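Local coordinates for protein FLUORESCENT IN BLUE LIGHT, chloroplastic (Arabidopsis thaliana, PDB 4YVO) that negatively regulates tetrapyrrole biosynthesis in chloroplasts, probably by repressing glutamyl-tRNA reductase, with which this TPR domain mediates complex formation, at residues 49-54 and 79-84; 61-66 and 102-107; 90-95 and 125-130; 113-118 and 135-140. All blocks are in the same frame, centred on the assembly; numbering follows the deposited sequence.

From the N terminus, contact 1 closes first: the chain turns back after helix 48-64, and helix 68-84 packs against it, joining the two helices of TPR 1. Contact 2 starts further along helix 48-64 and ends on helix 88-104, so it crosses contact 1 and ties TPR 1 to TPR 2. Contact 3 opens on helix 88-104 before contact 2 has closed and runs to the loop after helix 108-125. Contact 4 starts on helix 108-125 inside contact 3 and ends on helix 131-144, so these two cross as well. None nests. Contacts 2 and 4 follow in series but touch, through a probable hydrogen bond between Gln103 and His115.

Contact 1: 49-54 and 79-84; sequences KQELIS and LELAQS
Leu81 is the first residue of 79-84 to meet 49-54 firmly. Its CG lies anti to the carbonyl carbon (chi1 -67°), which sends the branched end across to the opposite helix. CD1 is the branch that touches. Leu81 CD1 rests 3.7 Å from both Glu51 CB and Leu52 N, at the seam between the two residues. Leu52 and Leu81 are the pair in register, with CA atoms 6.1 Å apart. Leu52 CB and Leu81 CB are 4.4 Å apart. The carboxylate of Glu51 leads away from this apolar patch.

The two segments run roughly antiparallel, at 144° between their directions. Their axes come within 9.3 Å. This is the helix-turn-helix hairpin of a tetratricopeptide repeat, here TPR 1.

Ala82 follows and meets the branches of Leu52. Leu52 CD2 reaches Ala82 CA at 4.0 Å and sits 4.1 Å from Ala82 CB. The small methyl lets the leucine branches come up to the backbone of helix 68-84. Leu52 also touches Glu90, so it is buried between helices 68-84 and 88-104. Gln83 faces elsewhere and bonds through NE2 to Glu91. Ser84 OG bonds to Lys48 NZ, just before the first segment.

Contact 2: 61-66 and 102-107; sequences TFLRNQ and LQRQGK
The guanidinium of Arg104 meets Leu63 both on a face and at an edge. Leu63 CD2 lies over one face, 4.0 Å above the plane and offset toward the rim. The edge carries the polar contact, with Leu63 O close to the guanidinium plane. Gln66 CA is also near that plane, at the edge. A second guanidinium, that of Arg64, has Thr61 CA over one face, within its own helical turn.

Arg104 NH1 donates to Leu63 O at 2.8 Å, with an N-H...O angle of 159°. Seen from the carbonyl, the donor is tilted 34° out of its plane. The Arg104 side chain bends at chi2 (-77°), which carries the guanidinium across to the end of helix 48-64. Both Leu63 and Arg104 were deposited in two conformers, so these details hold for one of them.

Leu63 O has a second donor, Gln66 N at 3.1 Å. The two donors reach it from opposite faces of its plane. The bond from Gln66 N belongs to the Schellman motif that ends helix 48-64, with Gln66 at positive phi as its C-prime residue. Arg104 therefore adds a side-chain donor to a helix terminus that lies in TPR 1, while the arginine itself comes from TPR 2. Its own helix ends in another Schellman motif, at Gly106.

Leu63 also packs on Ala100 and Ser101 of helix 88-104. Arg104 touches Pro68 at the start of helix 68-84.

Contact 3: 90-95 and 125-130; sequences EEKKAA and ESEDSG
Lys92 reaches from a regular helix into the irregular loop 125-130, which follows a Schellman motif at Ser126, runs extended at Glu127 and brings Gly130 CA to 7.6 Å from Lys92 CA, the nearest such pair.

The lysine chain bends at chi3 (-59°) and brings NZ among loop oxygens. Lys92 NZ donates to Ser129 O at 2.7 Å, in the carbonyl plane and on a lone pair. Lys92 NZ donates to Glu127 O at 2.9 Å, from above that carbonyl plane. Lys92 NZ also forms a salt bridge with Glu127 OE1 at 2.7 Å, meeting the carboxylate from above its plane. Outside the loop, Ser122 OG is a further hydrogen-bond partner. The other carboxylate oxygen, Glu127 OE2, accepts from Ser129 N at 2.9 Å, which helps fix the glutamate's orientation.

A methionine in place of this lysine would probably leave the Glu127 carboxylate without its positive mate, and the carbonyls of Glu127 and Ser129 without this donor. Lys92 is buried, and Ile121 of helix 108-125 packs on it. The result is a lysine-centred hydrogen-bond network that ties the first helix of TPR 2 to the turn between TPR 2 and TPR 3.

Contact 4: 113-118 and 135-140; sequences QYHSMV and YGAIAD
In both His115 (chi1 -67°) and Ile138 the leading carbon, His115 CG or Ile138 CG1, lies anti to the carbonyl carbon. The end of Ile138 thereby comes nearer to helix 108-125. The histidine ring is set over Ala137, one residue earlier in its helix than Ile138.

Ala137 CB sits over the centre of the His115 ring, 3.6 Å from its centroid. The direction is only 10° off the ring normal, so this is a CH-pi contact on the face. The methyl lies almost equally near all five ring atoms. Ile138 meets the CB of the histidine: Ile138 CG1 is 3.5 Å from His115 CB, and Ile138 CD1 is 3.8 Å from it. Ile138 CD1 also reaches Ser116 OG at 4.0 Å, while that hydroxyl is hydrogen-bonded to Ile112 O in its own helix.

Segments 113-118 and 135-140 run close to antiparallel, at 157°, and their axes approach to 9.4 Å. Helix 108-125 lies in TPR 2 and helix 131-144 in TPR 3. The contact is thus the repeat-to-repeat packing of a TPR array, in which each helix packs antiparallel to the next.

The ring is held at its far end too, since His115 NE2 is hydrogen-bonded to Gln103 OE1 of helix 88-104. An alanine in place of this histidine would probably strip Ala137 of its aromatic cover and leave Gln103 OE1 without this partner. Gln103 also touches Ala137, so three helices meet at this point. Ile138 also touches Leu119 of helix 108-125 and Phe154 of helix 148-162.

Contact 1: 49-54 and 79-84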
# COMPACT_ATOMS: atom_id res chain seq x y z
N LYS A 49 6.06 18.94 3.57
CA LYS A 49 6.09 17.96 4.64
C LYS A 49 4.77 17.98 5.40
O LYS A 49 4.21 16.93 5.70
CB LYS A 49 7.26 18.22 5.60
N GLN A 50 4.27 19.18 5.68
CA GLN A 50 3.01 19.33 6.40
C GLN A 50 1.80 18.82 5.60
O GLN A 50 0.92 18.16 6.16
CB GLN A 50 2.79 20.78 6.83
N GLU A 51 1.75 19.13 4.31
CA GLU A 51 0.67 18.65 3.45
C GLU A 51 0.71 17.12 3.37
O GLU A 51 -0.32 16.47 3.40
CB GLU A 51 0.78 19.24 2.05
CG GLU A 51 -0.47 19.08 1.21
CD GLU A 51 -1.61 19.97 1.67
OE1 GLU A 51 -1.34 21.00 2.32
OE2 GLU A 51 -2.78 19.63 1.39
N LEU A 52 1.92 16.58 3.25
CA LEU A 52 2.12 15.13 3.20
C LEU A 52 1.53 14.47 4.44
O LEU A 52 0.73 13.53 4.34
CB LEU A 52 3.61 14.81 3.05
CG LEU A 52 4.06 13.35 3.14
CD1 LEU A 52 3.25 12.47 2.21
CD2 LEU A 52 5.54 13.26 2.80
N ILE A 53 1.92 14.96 5.61
CA ILE A 53 1.37 14.49 6.89
C ILE A 53 -0.15 14.57 6.86
O ILE A 53 -0.84 13.60 7.17
CB ILE A 53 1.87 15.35 8.08
CG1 ILE A 53 3.40 15.34 8.17
CG2 ILE A 53 1.23 14.89 9.39
CD1 ILE A 53 4.04 13.98 8.00
N SER A 54 -0.65 15.73 6.47
CA SER A 54 -2.09 15.98 6.40
C SER A 54 -2.80 15.00 5.48
O SER A 54 -3.82 14.42 5.85
CB SER A 54 -2.35 17.41 5.94
OG SER A 54 -3.74 17.67 5.88
N LEU A 79 1.54 10.50 -2.26
CA LEU A 79 2.56 9.79 -3.03
C LEU A 79 3.42 10.76 -3.83
O LEU A 79 4.65 10.65 -3.84
CB LEU A 79 1.92 8.78 -3.99
CG LEU A 79 2.91 7.85 -4.71
CD1 LEU A 79 3.43 6.80 -3.74
CD2 LEU A 79 2.26 7.20 -5.91
N GLU A 80 2.78 11.71 -4.51
CA GLU A 80 3.49 12.69 -5.32
C GLU A 80 4.40 13.55 -4.43
O GLU A 80 5.56 13.79 -4.78
CB GLU A 80 2.50 13.54 -6.14
CG GLU A 80 3.15 14.40 -7.24
CD GLU A 80 2.16 14.95 -8.27
OE1 GLU A 80 1.31 14.18 -8.77
OE2 GLU A 80 2.24 16.16 -8.59
N LEU A 81 3.89 13.99 -3.29
CA LEU A 81 4.66 14.82 -2.37
C LEU A 81 5.84 14.05 -1.77
O LEU A 81 6.94 14.59 -1.64
CB LEU A 81 3.77 15.38 -1.26
CG LEU A 81 2.71 16.39 -1.68
CD1 LEU A 81 1.91 16.83 -0.47
CD2 LEU A 81 3.34 17.60 -2.37
N ALA A 82 5.60 12.80 -1.39
CA ALA A 82 6.64 11.97 -0.80
C ALA A 82 7.76 11.73 -1.81
O ALA A 82 8.94 11.72 -1.46
CB ALA A 82 6.07 10.65 -0.31
N GLN A 83 7.38 11.55 -3.08
CA GLN A 83 8.37 11.38 -4.13
C GLN A 83 9.16 12.67 -4.35
O GLN A 83 10.37 12.64 -4.52
CB GLN A 83 7.70 10.90 -5.42
CG GLN A 83 7.25 9.45 -5.33
CD GLN A 83 6.37 9.01 -6.48
OE1 GLN A 83 5.89 9.82 -7.26
NE2 GLN A 83 6.15 7.70 -6.58
N SER A 84 8.46 13.81 -4.33
CA SER A 84 9.13 15.10 -4.49
C SER A 84 10.12 15.35 -3.36
O SER A 84 11.21 15.90 -3.58
CB SER A 84 8.09 16.24 -4.52
OG SER A 84 8.74 17.50 -4.55

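Contact 2: 61-66 and 102-107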
# COMPACT_ATOMS: atom_id res chain seq x y z
N THR A 61 -8.57 8.55 7.18
CA THR A 61 -9.91 8.81 7.69
C THR A 61 -10.97 8.46 6.65
O THR A 61 -11.97 7.80 6.96
CB THR A 61 -10.06 10.28 8.14
OG1 THR A 61 -9.15 10.52 9.22
CG2 THR A 61 -11.48 10.55 8.61
N PHE A 62 -10.76 8.87 5.40
CA PHE A 62 -11.69 8.50 4.34
C PHE A 62 -11.81 6.98 4.23
O PHE A 62 -12.91 6.45 4.07
CB PHE A 62 -11.24 9.08 2.99
CG PHE A 62 -11.59 10.53 2.79
CD1 PHE A 62 -12.88 10.99 3.02
CD2 PHE A 62 -10.62 11.43 2.37
CE1 PHE A 62 -13.19 12.34 2.83
CE2 PHE A 62 -10.93 12.77 2.18
CZ PHE A 62 -12.22 13.22 2.41
N LEU A 63 -10.68 6.27 4.33
CA LEU A 63 -10.69 4.81 4.29
C LEU A 63 -11.52 4.22 5.41
O LEU A 63 -12.35 3.34 5.19
CB LEU A 63 -9.27 4.25 4.37
CG LEU A 63 -8.52 3.92 3.08
CD1 LEU A 63 -7.31 3.08 3.43
CD2 LEU A 63 -9.42 3.19 2.10
N ARG A 64 -11.30 4.72 6.63
CA ARG A 64 -12.03 4.25 7.80
C ARG A 64 -13.53 4.49 7.65
O ARG A 64 -14.35 3.74 8.18
CB ARG A 64 -11.55 4.94 9.07
CG ARG A 64 -10.17 4.51 9.54
CD ARG A 64 -9.95 4.90 11.01
NE ARG A 64 -10.30 6.30 11.27
CZ ARG A 64 -9.48 7.32 11.09
NH1 ARG A 64 -8.25 7.11 10.63
NH2 ARG A 64 -9.89 8.56 11.36
N ASN A 65 -13.88 5.54 6.92
CA ASN A 65 -15.27 5.92 6.74
C ASN A 65 -15.87 5.40 5.43
O ASN A 65 -16.92 5.88 4.99
CB ASN A 65 -15.42 7.44 6.84
CG ASN A 65 -15.19 7.95 8.24
OD1 ASN A 65 -15.46 7.25 9.23
ND2 ASN A 65 -14.71 9.18 8.36
N GLN A 66 -15.21 4.41 4.84
CA GLN A 66 -15.73 3.73 3.65
C GLN A 66 -15.93 4.69 2.49
O GLN A 66 -16.93 4.63 1.77
CB GLN A 66 -17.05 2.99 3.96
CG GLN A 66 -16.91 1.83 4.94
CD GLN A 66 -16.71 2.28 6.38
OE1 GLN A 66 -17.45 3.12 6.90
NE2 GLN A 66 -15.69 1.72 7.03
N LEU A 102 -7.83 1.01 -3.49
CA LEU A 102 -8.18 0.29 -4.71
C LEU A 102 -8.84 -1.06 -4.41
O LEU A 102 -9.78 -1.46 -5.09
CB LEU A 102 -6.96 0.15 -5.61
CG LEU A 102 -6.52 1.47 -6.23
CD1 LEU A 102 -5.07 1.36 -6.69
CD2 LEU A 102 -7.43 1.86 -7.38
N GLN A 103 -8.35 -1.75 -3.38
CA GLN A 103 -9.00 -2.99 -2.93
C GLN A 103 -10.46 -2.74 -2.56
O GLN A 103 -11.33 -3.53 -2.94
CB GLN A 103 -8.28 -3.60 -1.74
CG GLN A 103 -7.00 -4.30 -2.08
CD GLN A 103 -6.29 -4.80 -0.84
OE1 GLN A 103 -5.44 -4.10 -0.28
NE2 GLN A 103 -6.68 -5.98 -0.37
N ARG A 104 -10.73 -1.67 -1.82
CA ARG A 104 -12.10 -1.34 -1.43
C ARG A 104 -12.99 -1.09 -2.64
O ARG A 104 -14.21 -1.29 -2.58
CB ARG A 104 -12.14 -0.11 -0.54
CG ARG A 104 -11.33 -0.21 0.73
CD ARG A 104 -12.01 -1.05 1.79
NE ARG A 104 -11.25 -1.01 3.03
CZ ARG A 104 -11.36 -0.06 3.95
NH1 ARG A 104 -12.22 0.94 3.77
NH2 ARG A 104 -10.62 -0.10 5.04
N GLN A 105 -12.39 -0.63 -3.73
CA GLN A 105 -13.12 -0.35 -4.96
C GLN A 105 -13.23 -1.58 -5.87
O GLN A 105 -13.83 -1.50 -6.94
CB GLN A 105 -12.46 0.79 -5.74
CG GLN A 105 -12.44 2.11 -5.01
CD GLN A 105 -11.80 3.20 -5.84
OE1 GLN A 105 -12.26 3.48 -6.95
NE2 GLN A 105 -10.74 3.81 -5.32
N GLY A 106 -12.64 -2.69 -5.46
CA GLY A 106 -12.66 -3.90 -6.27
C GLY A 106 -11.71 -3.82 -7.46
O GLY A 106 -11.85 -4.57 -8.43
N LYS A 107 -10.74 -2.91 -7.38
CA LYS A 107 -9.74 -2.73 -8.43
C LYS A 107 -8.45 -3.43 -8.03
O LYS A 107 -7.46 -2.80 -7.65
CB LYS A 107 -9.51 -1.24 -8.69
CG LYS A 107 -10.74 -0.56 -9.28
CD LYS A 107 -10.61 0.95 -9.37
CE LYS A 107 -11.90 1.56 -9.90
NZ LYS A 107 -11.91 3.05 -9.81

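Contact 3: 90-95 and 125-130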
# COMPACT_ATOMS: atom_id res chain seq x y z
N GLU A 90 7.65 7.62 3.81
CA GLU A 90 6.31 8.16 3.64
C GLU A 90 5.71 7.71 2.31
O GLU A 90 4.49 7.52 2.19
CB GLU A 90 6.32 9.68 3.74
CG GLU A 90 6.75 10.19 5.11
CD GLU A 90 5.97 9.55 6.24
OE1 GLU A 90 4.76 9.82 6.36
OE2 GLU A 90 6.57 8.76 7.00
N GLU A 91 6.56 7.52 1.30
CA GLU A 91 6.10 7.02 0.02
C GLU A 91 5.43 5.66 0.17
O GLU A 91 4.40 5.39 -0.45
CB GLU A 91 7.26 6.93 -0.99
CG GLU A 91 6.81 6.62 -2.39
CD GLU A 91 7.96 6.48 -3.37
OE1 GLU A 91 9.12 6.74 -2.97
OE2 GLU A 91 7.70 6.12 -4.54
N LYS A 92 6.03 4.79 0.98
CA LYS A 92 5.45 3.48 1.24
C LYS A 92 4.08 3.58 1.92
O LYS A 92 3.19 2.79 1.62
CB LYS A 92 6.42 2.60 2.05
CG LYS A 92 7.63 2.17 1.21
CD LYS A 92 8.41 1.02 1.82
CE LYS A 92 8.95 1.34 3.19
NZ LYS A 92 9.64 0.17 3.84
N LYS A 93 3.91 4.55 2.82
CA LYS A 93 2.62 4.72 3.48
C LYS A 93 1.56 5.15 2.46
O LYS A 93 0.41 4.69 2.50
CB LYS A 93 2.71 5.74 4.62
CG LYS A 93 3.67 5.34 5.75
CD LYS A 93 3.67 6.39 6.86
CE LYS A 93 4.79 6.13 7.85
NZ LYS A 93 4.99 7.28 8.78
N ALA A 94 1.94 6.04 1.55
CA ALA A 94 1.01 6.49 0.52
C ALA A 94 0.65 5.34 -0.42
O ALA A 94 -0.52 5.17 -0.77
CB ALA A 94 1.61 7.67 -0.25
N ALA A 95 1.65 4.55 -0.80
CA ALA A 95 1.41 3.42 -1.70
C ALA A 95 0.49 2.39 -1.05
O ALA A 95 -0.41 1.86 -1.72
CB ALA A 95 2.73 2.78 -2.11
N GLU A 125 15.71 0.59 -0.59
CA GLU A 125 16.18 1.32 0.58
C GLU A 125 16.72 0.44 1.68
O GLU A 125 17.20 0.95 2.69
CB GLU A 125 15.04 2.16 1.16
CG GLU A 125 14.45 3.15 0.20
CD GLU A 125 15.48 4.13 -0.29
OE1 GLU A 125 16.31 4.59 0.52
OE2 GLU A 125 15.45 4.44 -1.50
N SER A 126 16.63 -0.87 1.49
CA SER A 126 16.97 -1.83 2.55
C SER A 126 16.32 -1.43 3.87
O SER A 126 16.97 -1.33 4.91
CB SER A 126 18.49 -1.96 2.70
OG SER A 126 19.08 -2.35 1.47
N GLU A 127 15.01 -1.20 3.80
CA GLU A 127 14.24 -0.71 4.93
C GLU A 127 12.89 -1.42 4.87
O GLU A 127 12.13 -1.25 3.92
CB GLU A 127 14.09 0.81 4.83
CG GLU A 127 13.54 1.46 6.08
CD GLU A 127 12.04 1.32 6.18
OE1 GLU A 127 11.33 1.80 5.27
OE2 GLU A 127 11.57 0.70 7.16
N ASP A 128 12.61 -2.22 5.89
CA ASP A 128 11.59 -3.26 5.81
C ASP A 128 10.18 -2.92 6.29
O ASP A 128 9.31 -3.81 6.26
CB ASP A 128 12.06 -4.50 6.57
CG ASP A 128 12.22 -4.26 8.08
OD1 ASP A 128 11.75 -3.23 8.63
OD2 ASP A 128 12.83 -5.11 8.73
N SER A 129 9.95 -1.69 6.74
CA SER A 129 8.62 -1.28 7.22
C SER A 129 7.54 -1.65 6.20
O SER A 129 7.66 -1.32 5.03
CB SER A 129 8.56 0.23 7.56
OG SER A 129 8.80 1.08 6.46
N GLY A 130 6.51 -2.37 6.66
CA GLY A 130 5.31 -2.58 5.87
C GLY A 130 5.32 -3.74 4.89
O GLY A 130 4.30 -4.03 4.26

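Contact 4: 113-118 and 135-140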
# COMPACT_ATOMS: atom_id res chain seq x y z
N GLN A 113 -0.36 -3.15 -8.10
CA GLN A 113 0.66 -2.20 -8.54
C GLN A 113 1.19 -1.38 -7.36
O GLN A 113 2.40 -1.19 -7.20
CB GLN A 113 0.11 -1.26 -9.62
CG GLN A 113 1.05 -0.11 -9.98
CD GLN A 113 0.41 0.92 -10.88
OE1 GLN A 113 -0.68 0.71 -11.42
NE2 GLN A 113 1.09 2.05 -11.05
N TYR A 114 0.28 -0.89 -6.52
CA TYR A 114 0.69 -0.02 -5.41
C TYR A 114 1.26 -0.78 -4.22
O TYR A 114 2.26 -0.36 -3.65
CB TYR A 114 -0.43 0.96 -5.03
CG TYR A 114 -0.53 2.05 -6.08
CD1 TYR A 114 0.43 3.05 -6.16
CD2 TYR A 114 -1.54 2.04 -7.03
CE1 TYR A 114 0.37 4.03 -7.12
CE2 TYR A 114 -1.60 3.02 -8.01
CZ TYR A 114 -0.64 4.01 -8.05
OH TYR A 114 -0.69 5.00 -9.01
N HIS A 115 0.65 -1.90 -3.84
CA HIS A 115 1.27 -2.71 -2.80
C HIS A 115 2.66 -3.20 -3.23
O HIS A 115 3.56 -3.33 -2.40
CB HIS A 115 0.39 -3.91 -2.42
CG HIS A 115 -0.88 -3.52 -1.74
ND1 HIS A 115 -0.93 -2.81 -0.56
CD2 HIS A 115 -2.18 -3.77 -2.08
CE1 HIS A 115 -2.18 -2.63 -0.21
NE2 HIS A 115 -2.96 -3.19 -1.10
N SER A 116 2.83 -3.45 -4.52
CA SER A 116 4.13 -3.89 -5.02
C SER A 116 5.18 -2.80 -4.86
O SER A 116 6.35 -3.11 -4.67
CB SER A 116 4.05 -4.34 -6.48
OG SER A 116 3.26 -5.52 -6.57
N MET A 117 4.76 -1.54 -4.90
CA MET A 117 5.69 -0.43 -4.67
C MET A 117 6.25 -0.48 -3.26
O MET A 117 7.42 -0.14 -3.05
CB MET A 117 5.01 0.92 -4.87
CG MET A 117 4.76 1.30 -6.29
SD MET A 117 4.03 2.93 -6.32
CE MET A 117 5.25 3.88 -5.43
N VAL A 118 5.43 -0.87 -2.29
CA VAL A 118 5.92 -1.01 -0.92
C VAL A 118 7.10 -1.98 -0.91
O VAL A 118 8.14 -1.70 -0.33
CB VAL A 118 4.82 -1.51 0.04
CG1 VAL A 118 5.40 -1.72 1.43
CG2 VAL A 118 3.66 -0.52 0.08
N TYR A 135 2.63 -8.19 1.59
CA TYR A 135 2.51 -9.57 1.09
C TYR A 135 1.09 -10.09 1.26
O TYR A 135 0.54 -10.71 0.35
CB TYR A 135 3.45 -10.52 1.83
CG TYR A 135 4.92 -10.40 1.50
CD1 TYR A 135 5.36 -10.23 0.19
CD2 TYR A 135 5.87 -10.47 2.50
CE1 TYR A 135 6.71 -10.15 -0.10
CE2 TYR A 135 7.21 -10.40 2.22
CZ TYR A 135 7.63 -10.23 0.93
OH TYR A 135 8.98 -10.16 0.69
N GLY A 136 0.52 -9.86 2.44
CA GLY A 136 -0.82 -10.34 2.71
C GLY A 136 -1.86 -9.67 1.82
O GLY A 136 -2.79 -10.32 1.35
N ALA A 137 -1.69 -8.36 1.59
CA ALA A 137 -2.63 -7.62 0.75
C ALA A 137 -2.56 -8.10 -0.70
O ALA A 137 -3.58 -8.28 -1.36
CB ALA A 137 -2.36 -6.14 0.84
N ILE A 138 -1.34 -8.34 -1.18
CA ILE A 138 -1.16 -8.81 -2.55
C ILE A 138 -1.76 -10.20 -2.71
O ILE A 138 -2.41 -10.49 -3.72
CB ILE A 138 0.34 -8.79 -2.95
CG1 ILE A 138 0.81 -7.34 -3.09
CG2 ILE A 138 0.56 -9.55 -4.26
CD1 ILE A 138 2.32 -7.17 -3.06
N ALA A 139 -1.55 -11.06 -1.71
CA ALA A 139 -2.16 -12.39 -1.72
C ALA A 139 -3.68 -12.28 -1.82
O ALA A 139 -4.31 -12.98 -2.61
CB ALA A 139 -1.76 -13.18 -0.47
N ASP A 140 -4.26 -11.39 -1.01
CA ASP A 140 -5.71 -11.16 -1.02
C ASP A 140 -6.20 -10.68 -2.39
O ASP A 140 -7.26 -11.11 -2.87
CB ASP A 140 -6.10 -10.15 0.05
CG ASP A 140 -5.94 -10.69 1.46
OD1 ASP A 140 -5.80 -11.92 1.63
OD2 ASP A 140 -5.96 -9.88 2.41